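Local coordinates for protein beta 1-3 glucanase (PDB 5H4E) that probably hydrolyses beta-1,3-glucans, as a glucanase domain of glycoside hydrolase family 64, at residues H42-L45 with L49-M52; D227-D232 with N308-L313; L242-D247 with K300-A305; F262-G267 with N293-A298. All blocks are in the same frame, centred on the assembly; numbering follows the deposited sequence.

Contact 1 (H42-L45 with L49-M52)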
loop_
_atom_site.group_PDB
_atom_site.type_symbol
_atom_site.label_atom_id
_atom_site.label_comp_id
_atom_site.label_asym_id
_atom_site.label_seq_id
_atom_site.Cartn_x
_atom_site.Cartn_y
_atom_site.Cartn_z
ATOM N N HIS A 42 -4.964 6.843 -17.880
ATOM C CA HIS A 42 -5.965 5.877 -17.455
ATOM C C HIS A 42 -6.102 4.860 -18.570
ATOM O O HIS A 42 -5.909 5.182 -19.748
ATOM C CB HIS A 42 -7.305 6.543 -17.159
ATOM C CG HIS A 42 -7.867 7.299 -18.319
ATOM N ND1 HIS A 42 -8.934 6.843 -19.062
ATOM C CD2 HIS A 42 -7.512 8.490 -18.859
ATOM C CE1 HIS A 42 -9.210 7.718 -20.012
ATOM N NE2 HIS A 42 -8.362 8.724 -19.912
ATOM N N VAL A 43 -6.427 3.631 -18.199
ATOM C CA VAL A 43 -6.518 2.544 -19.162
ATOM C C VAL A 43 -7.938 2.443 -19.691
ATOM O O VAL A 43 -8.892 2.367 -18.907
ATOM C CB VAL A 43 -6.109 1.200 -18.524
ATOM C CG1 VAL A 43 -6.037 0.110 -19.576
ATOM C CG2 VAL A 43 -4.801 1.349 -17.802
ATOM N N ASP A 44 -8.104 2.429 -21.010
ATOM C CA ASP A 44 -9.454 2.322 -21.538
ATOM C C ASP A 44 -9.851 0.847 -21.568
ATOM O O ASP A 44 -9.126 -0.012 -21.033
ATOM C CB ASP A 44 -9.589 3.012 -22.921
ATOM C CG ASP A 44 -8.834 2.296 -24.065
ATOM O OD1 ASP A 44 -8.377 1.151 -23.905
ATOM O OD2 ASP A 44 -8.719 2.903 -25.160
ATOM N N LEU A 45 -10.992 0.546 -22.175
ATOM C CA LEU A 45 -11.521 -0.815 -22.117
ATOM C C LEU A 45 -10.740 -1.801 -22.993
ATOM O O LEU A 45 -10.919 -3.019 -22.885
ATOM C CB LEU A 45 -12.994 -0.829 -22.512
ATOM C CG LEU A 45 -13.953 -0.061 -21.599
ATOM C CD1 LEU A 45 -15.381 -0.163 -22.120
ATOM C CD2 LEU A 45 -13.847 -0.575 -20.156
ATOM N N LEU A 49 -3.184 3.089 -23.113
ATOM C CA LEU A 49 -2.840 4.046 -22.061
ATOM C C LEU A 49 -3.194 5.457 -22.535
ATOM O O LEU A 49 -2.410 6.090 -23.227
ATOM C CB LEU A 49 -1.362 3.954 -21.688
ATOM C CG LEU A 49 -0.894 2.584 -21.196
ATOM C CD1 LEU A 49 0.528 2.664 -20.658
ATOM C CD2 LEU A 49 -1.851 2.022 -20.146
ATOM N N ILE A 50 -4.377 5.938 -22.158
ATOM C CA ILE A 50 -4.831 7.271 -22.580
ATOM C C ILE A 50 -4.313 8.345 -21.635
ATOM O O ILE A 50 -4.623 8.317 -20.441
ATOM C CB ILE A 50 -6.358 7.382 -22.620
ATOM C CG1 ILE A 50 -6.980 6.181 -23.333
ATOM C CG2 ILE A 50 -6.769 8.678 -23.300
ATOM C CD1 ILE A 50 -6.546 6.051 -24.792
ATOM N N PRO A 51 -3.533 9.304 -22.158
ATOM C CA PRO A 51 -3.003 10.376 -21.302
ATOM C C PRO A 51 -4.096 11.108 -20.536
ATOM O O PRO A 51 -5.135 11.423 -21.114
ATOM C CB PRO A 51 -2.324 11.319 -22.300
ATOM C CG PRO A 51 -1.961 10.427 -23.452
ATOM C CD PRO A 51 -3.109 9.465 -23.561
ATOM N N MET A 52 -3.884 11.348 -19.245
ATOM C CA MET A 52 -4.806 12.208 -18.521
ATOM C C MET A 52 -4.634 13.645 -18.994
ATOM O O MET A 52 -3.512 14.119 -19.193
ATOM C CB MET A 52 -4.581 12.140 -17.011
ATOM C CG MET A 52 -4.887 10.807 -16.371
ATOM S SD MET A 52 -4.698 10.961 -14.586
ATOM C CE MET A 52 -4.676 9.232 -14.116
HETATM O O HOH W 1 -8.327 11.160 -21.052
#

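Contact 2 (D227-D232 with N308-L313)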
loop_
_atom_site.group_PDB
_atom_site.type_symbol
_atom_site.label_atom_id
_atom_site.label_comp_id
_atom_site.label_asym_id
_atom_site.label_seq_id
_atom_site.Cartn_x
_atom_site.Cartn_y
_atom_site.Cartn_z
ATOM N N ASP A 227 8.130 6.598 20.467
ATOM C CA ASP A 227 9.254 7.453 20.863
ATOM C C ASP A 227 10.232 6.824 21.865
ATOM O O ASP A 227 11.444 6.876 21.665
ATOM C CB ASP A 227 8.729 8.764 21.449
ATOM C CG ASP A 227 8.199 9.708 20.386
ATOM O OD1 ASP A 227 7.845 9.232 19.286
ATOM O OD2 ASP A 227 8.157 10.926 20.654
ATOM N N SER A 228 9.710 6.267 22.948
ATOM C CA SER A 228 10.588 5.697 23.967
ATOM C C SER A 228 11.397 4.526 23.403
ATOM O O SER A 228 12.584 4.374 23.718
ATOM C CB SER A 228 9.795 5.246 25.182
ATOM O OG SER A 228 10.672 4.596 26.095
ATOM N N TYR A 229 10.758 3.720 22.555
ATOM C CA TYR A 229 11.415 2.554 21.950
ATOM C C TYR A 229 12.497 3.040 21.012
ATOM O O TYR A 229 13.623 2.543 21.045
ATOM C CB TYR A 229 10.386 1.670 21.226
ATOM C CG TYR A 229 10.917 0.440 20.486
ATOM C CD1 TYR A 229 11.813 -0.444 21.089
ATOM C CD2 TYR A 229 10.487 0.151 19.192
ATOM C CE1 TYR A 229 12.275 -1.573 20.416
ATOM C CE2 TYR A 229 10.945 -0.980 18.511
ATOM C CZ TYR A 229 11.839 -1.839 19.135
ATOM O OH TYR A 229 12.313 -2.960 18.475
ATOM N N ILE A 230 12.171 4.038 20.191
ATOM C CA ILE A 230 13.159 4.640 19.303
ATOM C C ILE A 230 14.361 5.150 20.097
ATOM O O ILE A 230 15.506 4.892 19.731
ATOM C CB ILE A 230 12.536 5.800 18.478
ATOM C CG1 ILE A 230 11.610 5.235 17.399
ATOM C CG2 ILE A 230 13.615 6.630 17.815
ATOM C CD1 ILE A 230 10.610 6.236 16.895
ATOM N N ASN A 231 14.081 5.854 21.190
ATOM C CA ASN A 231 15.121 6.367 22.079
ATOM C C ASN A 231 16.006 5.249 22.629
ATOM O O ASN A 231 17.235 5.360 22.583
ATOM C CB ASN A 231 14.501 7.163 23.236
ATOM C CG ASN A 231 13.981 8.533 22.794
ATOM O OD1 ASN A 231 14.493 9.117 21.849
ATOM N ND2 ASN A 231 12.969 9.046 23.492
ATOM N N ASP A 232 15.381 4.178 23.129
ATOM C CA ASP A 232 16.125 3.046 23.698
ATOM C C ASP A 232 17.043 2.441 22.657
ATOM O O ASP A 232 18.213 2.152 22.931
ATOM C CB ASP A 232 15.181 1.956 24.227
ATOM C CG ASP A 232 14.451 2.370 25.478
ATOM O OD1 ASP A 232 14.891 3.337 26.128
ATOM O OD2 ASP A 232 13.445 1.715 25.817
ATOM N N ASN A 308 8.631 -1.229 13.116
ATOM C CA ASN A 308 7.224 -1.623 13.117
ATOM C C ASN A 308 6.975 -2.999 13.734
ATOM O O ASN A 308 5.950 -3.222 14.392
ATOM C CB ASN A 308 6.662 -1.613 11.697
ATOM C CG ASN A 308 6.344 -0.218 11.225
ATOM O OD1 ASN A 308 5.297 0.333 11.557
ATOM N ND2 ASN A 308 7.265 0.380 10.488
ATOM N N ARG A 309 7.919 -3.909 13.516
ATOM C CA ARG A 309 7.796 -5.293 13.977
ATOM C C ARG A 309 8.360 -5.496 15.388
ATOM O O ARG A 309 8.264 -6.601 15.939
ATOM C CB ARG A 309 8.502 -6.235 12.990
ATOM C CG ARG A 309 7.814 -6.320 11.619
ATOM C CD ARG A 309 8.729 -6.930 10.549
ATOM N NE ARG A 309 8.043 -7.060 9.264
ATOM C CZ ARG A 309 8.649 -7.326 8.109
ATOM N NH1 ARG A 309 9.973 -7.472 8.062
ATOM N NH2 ARG A 309 7.933 -7.423 6.990
ATOM N N HIS A 310 8.899 -4.418 15.966
ATOM C CA HIS A 310 9.572 -4.415 17.275
ATOM C C HIS A 310 10.634 -5.523 17.370
ATOM O O HIS A 310 10.575 -6.381 18.243
ATOM C CB HIS A 310 8.551 -4.547 18.424
ATOM C CG HIS A 310 9.098 -4.178 19.776
ATOM N ND1 HIS A 310 8.659 -3.073 20.481
ATOM C CD2 HIS A 310 10.024 -4.779 20.566
ATOM C CE1 HIS A 310 9.297 -3.005 21.638
ATOM N NE2 HIS A 310 10.129 -4.028 21.716
ATOM N N VAL A 311 11.613 -5.490 16.474
ATOM C CA VAL A 311 12.722 -6.439 16.512
ATOM C C VAL A 311 14.064 -5.751 16.243
ATOM O O VAL A 311 15.038 -6.412 15.870
ATOM C CB VAL A 311 12.538 -7.597 15.489
ATOM C CG1 VAL A 311 11.505 -8.613 15.990
ATOM C CG2 VAL A 311 12.172 -7.058 14.096
ATOM N N MET A 312 14.115 -4.432 16.451
ATOM C CA MET A 312 15.339 -3.667 16.210
ATOM C C MET A 312 16.515 -4.197 17.042
ATOM O O MET A 312 17.670 -4.090 16.635
ATOM C CB MET A 312 15.103 -2.176 16.496
ATOM C CG MET A 312 14.631 -1.385 15.255
ATOM S SD MET A 312 15.842 -1.431 13.911
ATOM C CE MET A 312 17.097 -0.277 14.497
ATOM N N LEU A 313 16.218 -4.796 18.188
ATOM C CA LEU A 313 17.281 -5.347 19.037
ATOM C C LEU A 313 17.583 -6.821 18.759
ATOM O O LEU A 313 18.373 -7.436 19.473
ATOM C CB LEU A 313 16.914 -5.167 20.512
ATOM C CG LEU A 313 16.718 -3.704 20.913
ATOM C CD1 LEU A 313 16.173 -3.560 22.319
ATOM C CD2 LEU A 313 18.014 -2.923 20.760
HETATM O O HOH W 2 13.546 -5.154 19.919
#

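Contact 3 (L242-D247 with K300-A305)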
loop_
_atom_site.group_PDB
_atom_site.type_symbol
_atom_site.label_atom_id
_atom_site.label_comp_id
_atom_site.label_asym_id
_atom_site.label_seq_id
_atom_site.Cartn_x
_atom_site.Cartn_y
_atom_site.Cartn_z
ATOM N N LEU A 242 24.647 -3.127 15.254
ATOM C CA LEU A 242 23.486 -3.731 14.617
ATOM C C LEU A 242 23.965 -4.391 13.341
ATOM O O LEU A 242 24.341 -3.710 12.390
ATOM C CB LEU A 242 22.417 -2.673 14.319
ATOM C CG LEU A 242 21.211 -3.055 13.463
ATOM C CD1 LEU A 242 20.576 -4.303 13.989
ATOM C CD2 LEU A 242 20.202 -1.917 13.501
ATOM N N THR A 243 23.968 -5.712 13.319
ATOM C CA THR A 243 24.479 -6.435 12.167
ATOM C C THR A 243 23.426 -7.345 11.583
ATOM O O THR A 243 22.835 -8.158 12.298
ATOM C CB THR A 243 25.707 -7.265 12.536
ATOM O OG1 THR A 243 26.690 -6.400 13.121
ATOM C CG2 THR A 243 26.286 -7.941 11.302
ATOM N N PHE A 244 23.185 -7.202 10.282
ATOM C CA PHE A 244 22.197 -8.032 9.622
ATOM C C PHE A 244 22.621 -8.387 8.201
ATOM O O PHE A 244 23.457 -7.717 7.586
ATOM C CB PHE A 244 20.826 -7.344 9.626
ATOM C CG PHE A 244 20.706 -6.190 8.664
ATOM C CD1 PHE A 244 21.045 -4.901 9.056
ATOM C CD2 PHE A 244 20.216 -6.389 7.378
ATOM C CE1 PHE A 244 20.915 -3.835 8.171
ATOM C CE2 PHE A 244 20.085 -5.327 6.492
ATOM C CZ PHE A 244 20.441 -4.055 6.888
ATOM N N THR A 245 22.037 -9.464 7.696
ATOM C CA THR A 245 22.309 -9.922 6.353
ATOM C C THR A 245 21.005 -10.070 5.588
ATOM O O THR A 245 20.041 -10.627 6.107
ATOM C CB THR A 245 23.057 -11.260 6.364
ATOM O OG1 THR A 245 24.250 -11.127 7.146
ATOM C CG2 THR A 245 23.426 -11.686 4.950
ATOM N N CYS A 246 20.972 -9.536 4.371
ATOM C CA CYS A 246 19.897 -9.818 3.430
ATOM C C CYS A 246 20.529 -10.242 2.111
ATOM O O CYS A 246 21.714 -10.576 2.074
ATOM C CB CYS A 246 18.978 -8.602 3.245
ATOM S SG CYS A 246 19.779 -7.042 2.758
ATOM N N ASP A 247 19.755 -10.234 1.032
ATOM C CA ASP A 247 20.282 -10.636 -0.271
ATOM C C ASP A 247 21.424 -9.731 -0.747
ATOM O O ASP A 247 22.385 -10.211 -1.349
ATOM C CB ASP A 247 19.163 -10.661 -1.320
ATOM C CG ASP A 247 18.322 -11.923 -1.247
ATOM O OD1 ASP A 247 18.434 -12.658 -0.244
ATOM O OD2 ASP A 247 17.542 -12.180 -2.192
ATOM N N LYS A 300 17.404 1.485 5.118
ATOM C CA LYS A 300 16.260 2.219 5.668
ATOM C C LYS A 300 14.996 1.350 5.691
ATOM O O LYS A 300 14.204 1.418 6.634
ATOM C CB LYS A 300 16.016 3.506 4.865
ATOM C CG LYS A 300 17.093 4.563 5.097
ATOM C CD LYS A 300 16.945 5.773 4.179
ATOM C CE LYS A 300 18.184 6.648 4.278
ATOM N NZ LYS A 300 18.000 7.982 3.624
ATOM N N ALA A 301 14.827 0.521 4.663
ATOM C CA ALA A 301 13.668 -0.369 4.581
ATOM C C ALA A 301 13.695 -1.388 5.724
ATOM O O ALA A 301 12.685 -1.642 6.390
ATOM C CB ALA A 301 13.637 -1.076 3.231
ATOM N N GLN A 302 14.864 -1.972 5.942
ATOM C CA GLN A 302 15.009 -2.974 6.987
ATOM C C GLN A 302 14.800 -2.365 8.365
ATOM O O GLN A 302 14.135 -2.957 9.212
ATOM C CB GLN A 302 16.377 -3.620 6.897
ATOM C CG GLN A 302 16.558 -4.430 5.649
ATOM C CD GLN A 302 16.137 -5.869 5.843
ATOM O OE1 GLN A 302 15.751 -6.267 6.947
ATOM N NE2 GLN A 302 16.237 -6.669 4.782
ATOM N N VAL A 303 15.367 -1.185 8.590
ATOM C CA VAL A 303 15.277 -0.546 9.901
ATOM C C VAL A 303 13.834 -0.111 10.175
ATOM O O VAL A 303 13.287 -0.348 11.254
ATOM C CB VAL A 303 16.255 0.652 9.997
ATOM C CG1 VAL A 303 15.976 1.487 11.229
ATOM C CG2 VAL A 303 17.718 0.136 10.004
ATOM N N CYS A 304 13.190 0.486 9.184
ATOM C CA CYS A 304 11.794 0.867 9.361
ATOM C C CYS A 304 10.913 -0.349 9.689
ATOM O O CYS A 304 10.118 -0.327 10.634
ATOM C CB CYS A 304 11.274 1.569 8.105
ATOM S SG CYS A 304 9.575 2.141 8.251
ATOM N N ALA A 305 11.059 -1.407 8.901
ATOM C CA ALA A 305 10.281 -2.623 9.117
ATOM C C ALA A 305 10.571 -3.199 10.498
ATOM O O ALA A 305 9.663 -3.683 11.171
ATOM C CB ALA A 305 10.576 -3.655 8.034
#

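Contact 4 (F262-G267 with N293-A298)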
loop_
_atom_site.group_PDB
_atom_site.type_symbol
_atom_site.label_atom_id
_atom_site.label_comp_id
_atom_site.label_asym_id
_atom_site.label_seq_id
_atom_site.Cartn_x
_atom_site.Cartn_y
_atom_site.Cartn_z
ATOM N N PHE A 262 26.232 2.835 8.727
ATOM C CA PHE A 262 26.480 1.448 8.376
ATOM C C PHE A 262 27.658 1.275 7.425
ATOM O O PHE A 262 28.043 2.189 6.689
ATOM C CB PHE A 262 25.237 0.812 7.726
ATOM C CG PHE A 262 24.058 0.657 8.659
ATOM C CD1 PHE A 262 23.296 1.757 9.022
ATOM C CD2 PHE A 262 23.696 -0.598 9.142
ATOM C CE1 PHE A 262 22.208 1.619 9.856
ATOM C CE2 PHE A 262 22.610 -0.743 9.988
ATOM C CZ PHE A 262 21.868 0.363 10.350
ATOM N N ASN A 263 28.215 0.076 7.445
ATOM C CA ASN A 263 29.145 -0.353 6.418
ATOM C C ASN A 263 28.526 -1.507 5.651
ATOM O O ASN A 263 27.448 -1.981 6.010
ATOM C CB ASN A 263 30.489 -0.752 7.027
ATOM C CG ASN A 263 30.422 -2.040 7.834
ATOM O OD1 ASN A 263 29.342 -2.535 8.174
ATOM N ND2 ASN A 263 31.594 -2.576 8.172
ATOM N N LYS A 264 29.203 -1.953 4.603
ATOM C CA LYS A 264 28.719 -3.049 3.776
ATOM C C LYS A 264 29.829 -4.069 3.568
ATOM O O LYS A 264 30.921 -3.718 3.116
ATOM C CB LYS A 264 28.216 -2.515 2.433
ATOM C CG LYS A 264 27.708 -3.565 1.473
ATOM C CD LYS A 264 27.288 -2.888 0.169
ATOM C CE LYS A 264 26.763 -3.869 -0.860
ATOM N NZ LYS A 264 26.272 -3.129 -2.060
ATOM N N ASN A 265 29.541 -5.322 3.906
ATOM C CA ASN A 265 30.511 -6.409 3.816
ATOM C C ASN A 265 31.857 -6.077 4.463
ATOM O O ASN A 265 32.920 -6.388 3.921
ATOM C CB ASN A 265 30.710 -6.810 2.353
ATOM C CG ASN A 265 29.426 -7.326 1.716
ATOM O OD1 ASN A 265 28.636 -8.034 2.354
ATOM N ND2 ASN A 265 29.210 -6.970 0.460
ATOM N N GLY A 266 31.792 -5.435 5.625
ATOM C CA GLY A 266 32.975 -5.158 6.419
ATOM C C GLY A 266 33.793 -3.961 5.965
ATOM O O GLY A 266 34.945 -3.822 6.354
ATOM N N GLY A 267 33.204 -3.090 5.148
ATOM C CA GLY A 267 33.902 -1.915 4.650
ATOM C C GLY A 267 33.855 -0.726 5.594
ATOM O O GLY A 267 33.557 -0.873 6.781
ATOM N N ASN A 293 21.434 6.313 -1.598
ATOM C CA ASN A 293 21.837 5.347 -2.616
ATOM C C ASN A 293 21.116 4.013 -2.389
ATOM O O ASN A 293 20.368 3.873 -1.423
ATOM C CB ASN A 293 23.360 5.168 -2.619
ATOM C CG ASN A 293 23.910 4.777 -1.259
ATOM O OD1 ASN A 293 23.472 3.793 -0.652
ATOM N ND2 ASN A 293 24.871 5.557 -0.764
ATOM N N ASP A 294 21.323 3.042 -3.272
ATOM C CA ASP A 294 20.591 1.769 -3.190
ATOM C C ASP A 294 20.830 1.028 -1.867
ATOM O O ASP A 294 19.935 0.344 -1.353
ATOM C CB ASP A 294 20.968 0.852 -4.353
ATOM C CG ASP A 294 20.337 1.281 -5.668
ATOM O OD1 ASP A 294 19.698 2.354 -5.698
ATOM O OD2 ASP A 294 20.495 0.542 -6.667
ATOM N N ASP A 295 22.029 1.167 -1.313
ATOM C CA ASP A 295 22.347 0.501 -0.048
ATOM C C ASP A 295 21.603 1.158 1.096
ATOM O O ASP A 295 21.037 0.487 1.959
ATOM C CB ASP A 295 23.849 0.537 0.228
ATOM C CG ASP A 295 24.620 -0.437 -0.626
ATOM O OD1 ASP A 295 24.155 -1.586 -0.815
ATOM O OD2 ASP A 295 25.707 -0.050 -1.112
ATOM N N GLU A 296 21.619 2.484 1.099
ATOM C CA GLU A 296 20.951 3.252 2.138
ATOM C C GLU A 296 19.445 3.014 2.088
ATOM O O GLU A 296 18.784 2.911 3.127
ATOM C CB GLU A 296 21.299 4.738 1.997
ATOM C CG GLU A 296 22.766 5.045 2.406
ATOM C CD GLU A 296 23.197 6.481 2.135
ATOM O OE1 GLU A 296 22.846 7.030 1.066
ATOM O OE2 GLU A 296 23.892 7.063 2.995
ATOM N N LYS A 297 18.909 2.905 0.874
ATOM C CA LYS A 297 17.488 2.621 0.691
ATOM C C LYS A 297 17.111 1.275 1.322
ATOM O O LYS A 297 16.163 1.187 2.108
ATOM C CB LYS A 297 17.132 2.645 -0.803
ATOM C CG LYS A 297 16.955 4.061 -1.371
ATOM C CD LYS A 297 16.615 4.039 -2.865
ATOM C CE LYS A 297 15.991 5.358 -3.349
ATOM N NZ LYS A 297 16.934 6.531 -3.412
ATOM N N ALA A 298 17.880 0.241 1.008
ATOM C CA ALA A 298 17.637 -1.091 1.561
ATOM C C ALA A 298 17.809 -1.138 3.076
ATOM O O ALA A 298 17.048 -1.818 3.771
ATOM C CB ALA A 298 18.545 -2.090 0.917
#

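Contact 1 (H42-L45 with L49-M52)
Two first torsions, those of His-42 and Ile-50, shape the side-chain contact. CG of His-42 sits between its backbone N and carbonyl carbon (chi1 58°), which swings the imidazole over the neighbouring strand. The chi1 of Ile-50 (-47°) leaves CG2 anti to the backbone N, 3.7 Å from His-42 NE2, while CG1 turns toward Asp-44. The two strands form an antiparallel beta hairpin. His-42 and Ile-50 are its hydrogen-bonded pair: His-42 N gives to Ile-50 O at 3.0 Å, and Ile-50 N gives back to His-42 O. On their face of the sheet CB of Ile-50 makes a CH-pi contact, 4.0 Å from the His-42 ring centroid. It lies off-centre, nearest to NE2. CG of Met-52 comes to the ring edge. A water in the ring plane lies 2.7 Å from His-42 NE2 and donates to Pro-51 O, so it ties the imidazole to the second strand. Val-43 and Leu-49 are the non-hydrogen-bonded pair on the other face. They lie side by side, with CG2 of Val-43 3.8 Å from CD2 of Leu-49. Asp-44 crosses Ile-50 at about a right angle, its OD2 3.8 Å from Ile-50 CD1. Its OD1 accepts from Asn-46 N and Asn-48 N and so braces the connecting turn. Tyr-77 stacks on the His-42 ring. The hairpin extends an antiparallel sheet: Val-43 pairs through its backbone with Ile-30 of strand 26-33, and Val-43 and Leu-49 both rest on Ile-92 of strand 86-92.

Contact 2 (D227-D232 with N308-L313)
Tyr-229 on helix 227-236 packs against His-310 just past the C-terminal end of helix 294-309. His-310 closes that helix with a Schellman motif; its positive phi turns the chain out of the helix. The tight part of the contact is an offset stack of the two rings. Their centroids are 3.8 Å apart and the planes are almost parallel, at 4°. CZ of Tyr-229 lies over the centre of the imidazole, while CE1 of His-310 sits toward the rim of the phenol. In both residues CG lies opposite the backbone N (chi1 177° for Tyr-229), which carries each ring out from its backbone to lie face to face with the other. The imidazole is also held from outside, since His-310 ND1 bonds to Pro-329 O. Beyond the stack the phenol oxygen reaches the chain that follows the helix. Met-312 N donates to Tyr-229 OH at 3.1 Å, with an N-H...O angle of 146°. CB of Met-312 lies 3.5 Å from Tyr-229 OH. The looser side is at exposed Leu-313. Its CD1 stays 4.8 Å from CE1 of Tyr-229; the leucine rests on Tyr-236 further along the helix. There a water bridges Tyr-229 OH and Leu-313 N. Tyr-229 therefore joins helix and turn by ring face, hydroxyl and solvent. The water lies 2.9 Å from Tyr-229 OH and accepts from Leu-313 N at 3.2 Å.

Contact 3 (L242-D247 with K300-A305)
The Phe-244 ring and the Gln-302 amide are the flat groups that meet here, with planes 34° apart. Gln-302 approaches the ring obliquely, neither squarely over a face nor at an edge. Around the same ring, Trp-318 and Tyr-251 bring further aromatic rings. The motif is a helix laid against a beta sheet: strand 242-246 is an outer strand of an antiparallel four-stranded sheet, and helix 294-309 packs on it. Gln-302 touches the ring mainly with its aliphatic CB and CG. CG of Gln-302 lies 3.7 Å from CE2 of Phe-244, and CB of Gln-302 is 4.1 Å from CZ of Phe-244. Gln-302 turns sharply at its second torsion (chi2 -90°), which folds the amide across toward Cys-246 after CB and CG have met the ring. One glutamine thus serves two residues of the strand, Phe-244 with its methylenes and Cys-246 with its amide end. These two side chains are two residues apart and both leave the strand toward the helix. No hydrogen bond crosses between the segments, and the join is made by van der Waals contact. Gln-302 is buried and also touches Trp-318, Val-354 and Phe-355. Phe-244 rests on Phe-262 of strand 259-264 within the same sheet. At the far end, NE2 of Gln-302 stands 3.7 Å from CB of Cys-246 and 4.1 Å from its SG.

Contact 4 (F262-G267 with N293-A298)
A salt bridge ties the end of a beta strand to the first turn of a helix: Lys-264 on strand 259-264 meets Asp-295 on helix 294-309. Lys-264 runs straight out, as every torsion from chi1 (179°) outward is near trans. It crosses the aspartate at about a right angle. Its NZ donates to OD1 of Asp-295 at 2.9 Å, on the syn lone pair of that oxygen. A weak second bond runs from Lys-264 NZ to Asp-295 OD2 at 3.3 Å, so the ammonium straddles both oxygens unequally. CD of Lys-264 also lies 3.5 Å from OD1 and OD2 of Asp-295. OD1 of Asp-295 has further partners in Arg-248 and the hydroxyl of Tyr-251, a gathering that would be expected to favour the charged carboxylate. Each segment is also braced within itself. Lys-264 to Gly-267 make a type I' turn, and the turn is clasped by Asn-263, whose ND2 donates to Gly-267 O with the acceptor in the amide plane. On the helix side Asn-293 is the N-cap and forms a capping box with Glu-296. Leu-271 of the neighbouring strand touches both Lys-264 and Asp-295. The contact lies at the surface and links helix start and strand end. In the capping box, Glu-296 N donates to Asn-293 OD1 at 2.9 Å, and Asn-293 N donates to Glu-296 OE1 at 3.1 Å.

Contacts 2, 3 and 4 share helix 294-309 and engage it just beyond its C-terminal end, at its middle and at its start. Contacts 3 and 4 both reach the same four-stranded sheet and touch through Phe-244 and Phe-262; contact 2 meets contact 3 where Met-312 packs on Leu-242. Contact 1 stands apart in another sheet, its centre about 38 to 44 Å from the other three centres. Chemistry follows position. Buried contact 3 uses van der Waals packing, and buried contact 2 adds a ring stack and a hydroxyl bond. Surface contact 4 depends on charge. Partly buried contact 1 combines a backbone ladder with a CH-pi contact and water.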